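Local coordinates for protein adenosine deaminase 1 (Arthrobacter aurescens, PDB 3RYS) that probably catalyses the zinc-dependent hydrolytic deamination of adenine to hypoxanthine, a step of purine salvage and nitrogen catabolism, at residues V304-A308 and W335-V340; A311-R316 and L328-V332. All coordinates share one frame; numbering follows the deposited sequence.

Overall arrangement
Both contacts join the same two elements, helix 304-317 and helix 322-339, which run antiparallel near the C-terminal end of the chain, so they illustrate how one helix pair changes its packing along its length. Contact 2, close to the turn between the helices, is largely buried and purely aliphatic across the interface. Contact 1, where the helices have their outer ends, is only partly buried and adds the indole of W335 to a cluster of valines. Their centres lie about 12 Å apart, and A308 O touches V332 CG2 where the two zones adjoin. Contact 2 also lies nearer the centre of the chain, about 18 Å against 24 Å for contact 1.

Contact 1. Residues V304-A308 and W335-V340; sequences VPEQA and WVKASV
V304 presses its branched side chain against the segment 335-340, where it meets W335, V336, S339 and V340 together. Its CB already lies 4.1 Å from V340 CG1. One branch, CG1, is anti to the backbone N (chi1 165°), which sends it across the interface to W335 CZ3 at 3.8 Å, with V340 CG1 close by and V336 CG1 a little farther off. The other branch, CG2, turns instead to the backbone of S339, reaching its O at 3.7 Å. This is the open end of an antiparallel helical hairpin, with the axes of the short segments 9.9 Å apart and 167° between their directions; it is formed by the last two helices of the chain, in a TIM-barrel protein of the adenosine deaminase family.

W335 turns the CZ3-CH2 edge of its indole to helix 304-317. The ring reaches that far because chi1, at 176°, sets CG opposite the backbone N, and V304 O approaches the edge near the ring plane, 3.7 Å from CZ3. Q307 crosses the ring at about a right angle: its CB lies 4.0 Å from W335 CH2, and its OE1 sits at the edge in the ring plane. On the five-membered ring, NE1 is hydrogen-bonded to T11 OG1, which ties the indole to the N-terminal segment, where T9, P13 and P14 also touch it.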
# COMPACT_ATOMS: atom_id res chain seq x y z
N VAL A 304 18.07 15.25 4.10
CA VAL A 304 18.07 14.22 5.13
C VAL A 304 17.00 14.48 6.20
O VAL A 304 16.20 13.59 6.51
CB VAL A 304 19.46 14.05 5.79
CG1 VAL A 304 19.36 13.26 7.08
CG2 VAL A 304 20.44 13.40 4.83
N PRO A 305 16.98 15.70 6.76
CA PRO A 305 15.96 16.04 7.76
C PRO A 305 14.55 15.93 7.18
O PRO A 305 13.62 15.57 7.90
CB PRO A 305 16.27 17.51 8.09
CG PRO A 305 17.72 17.67 7.76
CD PRO A 305 17.96 16.78 6.58
N GLU A 306 14.39 16.25 5.91
CA GLU A 306 13.08 16.13 5.28
C GLU A 306 12.68 14.65 5.16
O GLU A 306 11.59 14.26 5.58
CB GLU A 306 13.05 16.83 3.92
CG GLU A 306 13.08 18.36 4.04
CD GLU A 306 13.31 19.07 2.70
OE1 GLU A 306 13.79 18.42 1.75
OE2 GLU A 306 13.00 20.28 2.60
N GLN A 307 13.59 13.84 4.61
CA GLN A 307 13.42 12.39 4.55
C GLN A 307 13.08 11.80 5.92
O GLN A 307 12.20 10.94 6.04
CB GLN A 307 14.69 11.72 4.02
CG GLN A 307 14.72 11.48 2.53
CD GLN A 307 16.06 10.90 2.07
OE1 GLN A 307 17.09 11.56 2.15
NE2 GLN A 307 16.03 9.65 1.60
N ALA A 308 13.79 12.26 6.94
CA ALA A 308 13.55 11.78 8.30
C ALA A 308 12.13 12.09 8.76
O ALA A 308 11.46 11.26 9.36
CB ALA A 308 14.56 12.38 9.26
N TRP A 335 19.56 7.49 12.43
CA TRP A 335 19.88 7.57 11.01
C TRP A 335 20.23 8.99 10.59
O TRP A 335 21.16 9.21 9.83
CB TRP A 335 18.72 7.03 10.16
CG TRP A 335 18.94 7.18 8.69
CD1 TRP A 335 19.69 6.36 7.89
CD2 TRP A 335 18.42 8.20 7.83
NE1 TRP A 335 19.67 6.81 6.59
CE2 TRP A 335 18.89 7.94 6.53
CE3 TRP A 335 17.60 9.32 8.04
CZ2 TRP A 335 18.57 8.75 5.44
CZ3 TRP A 335 17.28 10.12 6.96
CH2 TRP A 335 17.77 9.84 5.67
N VAL A 336 19.47 9.96 11.10
CA VAL A 336 19.71 11.37 10.80
C VAL A 336 21.07 11.84 11.30
O VAL A 336 21.82 12.49 10.57
CB VAL A 336 18.63 12.26 11.42
CG1 VAL A 336 18.97 13.73 11.22
CG2 VAL A 336 17.28 11.93 10.83
N LYS A 337 21.42 11.46 12.50
CA LYS A 337 22.66 11.85 13.08
C LYS A 337 23.83 11.24 12.42
O LYS A 337 24.85 11.83 12.32
CB LYS A 337 22.68 11.44 14.52
CG LYS A 337 21.97 12.32 15.39
CD LYS A 337 21.99 11.76 16.71
CE LYS A 337 20.92 12.33 17.52
NZ LYS A 337 21.34 12.40 18.91
N ALA A 338 23.67 10.02 11.98
CA ALA A 338 24.70 9.35 11.26
C ALA A 338 24.80 9.81 9.80
O ALA A 338 25.76 9.56 9.14
CB ALA A 338 24.44 7.91 11.30
N SER A 339 23.80 10.51 9.33
CA SER A 339 23.61 10.75 7.94
C SER A 339 23.79 12.16 7.51
O SER A 339 23.62 12.46 6.38
CB SER A 339 22.19 10.33 7.55
OG SER A 339 22.15 8.99 7.20
N VAL A 340 24.10 13.07 8.40
CA VAL A 340 24.33 14.43 7.95
C VAL A 340 25.79 14.73 7.98
O VAL A 340 26.52 14.14 8.77
CB VAL A 340 23.63 15.47 8.78
CG1 VAL A 340 22.14 15.30 8.69
CG2 VAL A 340 24.14 15.49 10.18

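Contact 2. Residues A311-R316 and L328-V332; sequences AANSIR and LLDEV
R316, the one residue with a flat group among those that touch here, meets L329 through its aliphatic stem, CG to CD2 at 4.4 Å, while its guanidinium runs back along its own helix. Beneath this rim the two helices of the hairpin, part of a TIM-barrel enzyme, run almost exactly antiparallel, with segment axes 9.6 Å apart and 177° between their directions. I315 fills the middle. I315 CB lies 3.5 Å from L329 CD1, with CG2 beside it, as the two side chains slide past each other in opposite directions. A312 CB meets the same L329 CD1 at 3.9 Å. In I315, CG1 is anti to the carbonyl carbon (chi1 -60°) and carries CD1 on to L328 CB at 3.6 Å and V332 CG1 at 3.7 Å. Shortening I315 to an alanine would probably open a gap between the helices where CD1 faces L328 and V332, and leave L329 CD1 held on this residue by CB alone. L328 also rests on R96 and H97 of strand 95-102. On the other helix S314 OG, hydrogen-bonded to A16 N of strand 15-17, donates to a lone pair of A311 O at 2.7 Å, in the carbonyl plane with a C=O...donor angle of 139°.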
# COMPACT_ATOMS: atom_id res chain seq x y z
N ALA A 311 9.85 9.67 7.24
CA ALA A 311 10.02 8.41 7.94
C ALA A 311 9.25 8.38 9.26
O ALA A 311 8.50 7.43 9.53
CB ALA A 311 11.50 8.15 8.20
N ALA A 312 9.44 9.41 10.07
CA ALA A 312 8.81 9.46 11.39
C ALA A 312 7.29 9.56 11.29
O ALA A 312 6.57 9.02 12.12
CB ALA A 312 9.39 10.59 12.23
N ASN A 313 6.81 10.27 10.27
CA ASN A 313 5.38 10.29 9.99
C ASN A 313 4.86 8.87 9.82
O ASN A 313 3.91 8.46 10.48
CB ASN A 313 5.08 11.09 8.72
CG ASN A 313 5.17 12.59 8.94
OD1 ASN A 313 5.00 13.38 8.00
ND2 ASN A 313 5.42 13.00 10.18
N SER A 314 5.50 8.12 8.93
CA SER A 314 5.07 6.76 8.64
C SER A 314 5.00 5.90 9.90
O SER A 314 4.19 4.97 9.99
CB SER A 314 6.00 6.11 7.61
OG SER A 314 7.12 5.52 8.25
N ILE A 315 5.86 6.20 10.87
CA ILE A 315 5.88 5.43 12.11
C ILE A 315 4.77 5.89 13.04
O ILE A 315 4.04 5.07 13.60
CB ILE A 315 7.24 5.51 12.82
CG1 ILE A 315 8.35 4.96 11.92
CG2 ILE A 315 7.20 4.74 14.13
CD1 ILE A 315 9.73 5.10 12.49
N ARG A 316 4.63 7.20 13.19
CA ARG A 316 3.57 7.76 14.04
C ARG A 316 2.20 7.39 13.51
O ARG A 316 1.24 7.29 14.27
CB ARG A 316 3.67 9.28 14.10
CG ARG A 316 4.94 9.81 14.72
CD ARG A 316 4.80 11.30 15.00
NE ARG A 316 6.10 11.93 15.21
CZ ARG A 316 6.80 12.54 14.25
NH1 ARG A 316 6.32 12.60 13.02
NH2 ARG A 316 7.98 13.07 14.53
N LEU A 328 11.53 2.42 16.82
CA LEU A 328 11.68 2.78 15.41
C LEU A 328 11.92 4.28 15.26
O LEU A 328 12.76 4.71 14.46
CB LEU A 328 10.47 2.34 14.60
CG LEU A 328 10.50 0.94 13.98
CD1 LEU A 328 11.19 -0.06 14.89
CD2 LEU A 328 9.09 0.47 13.63
N LEU A 329 11.18 5.08 16.01
CA LEU A 329 11.40 6.52 16.03
C LEU A 329 12.83 6.86 16.43
O LEU A 329 13.45 7.75 15.85
CB LEU A 329 10.41 7.20 16.98
CG LEU A 329 9.27 8.01 16.35
CD1 LEU A 329 9.10 7.70 14.87
CD2 LEU A 329 7.97 7.81 17.12
N ASP A 330 13.36 6.13 17.41
CA ASP A 330 14.73 6.37 17.86
C ASP A 330 15.74 5.99 16.78
O ASP A 330 16.85 6.52 16.74
CB ASP A 330 15.02 5.59 19.15
CG ASP A 330 14.47 6.29 20.38
OD1 ASP A 330 14.21 7.51 20.31
OD2 ASP A 330 14.31 5.62 21.42
N GLU A 331 15.35 5.07 15.96
CA GLU A 331 16.09 4.64 14.85
C GLU A 331 16.19 5.67 13.78
O GLU A 331 17.18 5.75 13.16
CB GLU A 331 15.45 3.38 14.32
CG GLU A 331 16.23 2.18 14.63
CD GLU A 331 15.52 0.92 14.33
OE1 GLU A 331 15.36 0.11 15.22
OE2 GLU A 331 15.17 0.70 13.21
N VAL A 332 15.16 6.47 13.58
CA VAL A 332 15.24 7.49 12.58
C VAL A 332 16.05 8.66 13.02
O VAL A 332 16.76 9.23 12.22
CB VAL A 332 13.88 7.87 11.90
CG1 VAL A 332 12.77 7.29 12.50
CG2 VAL A 332 13.72 9.29 11.72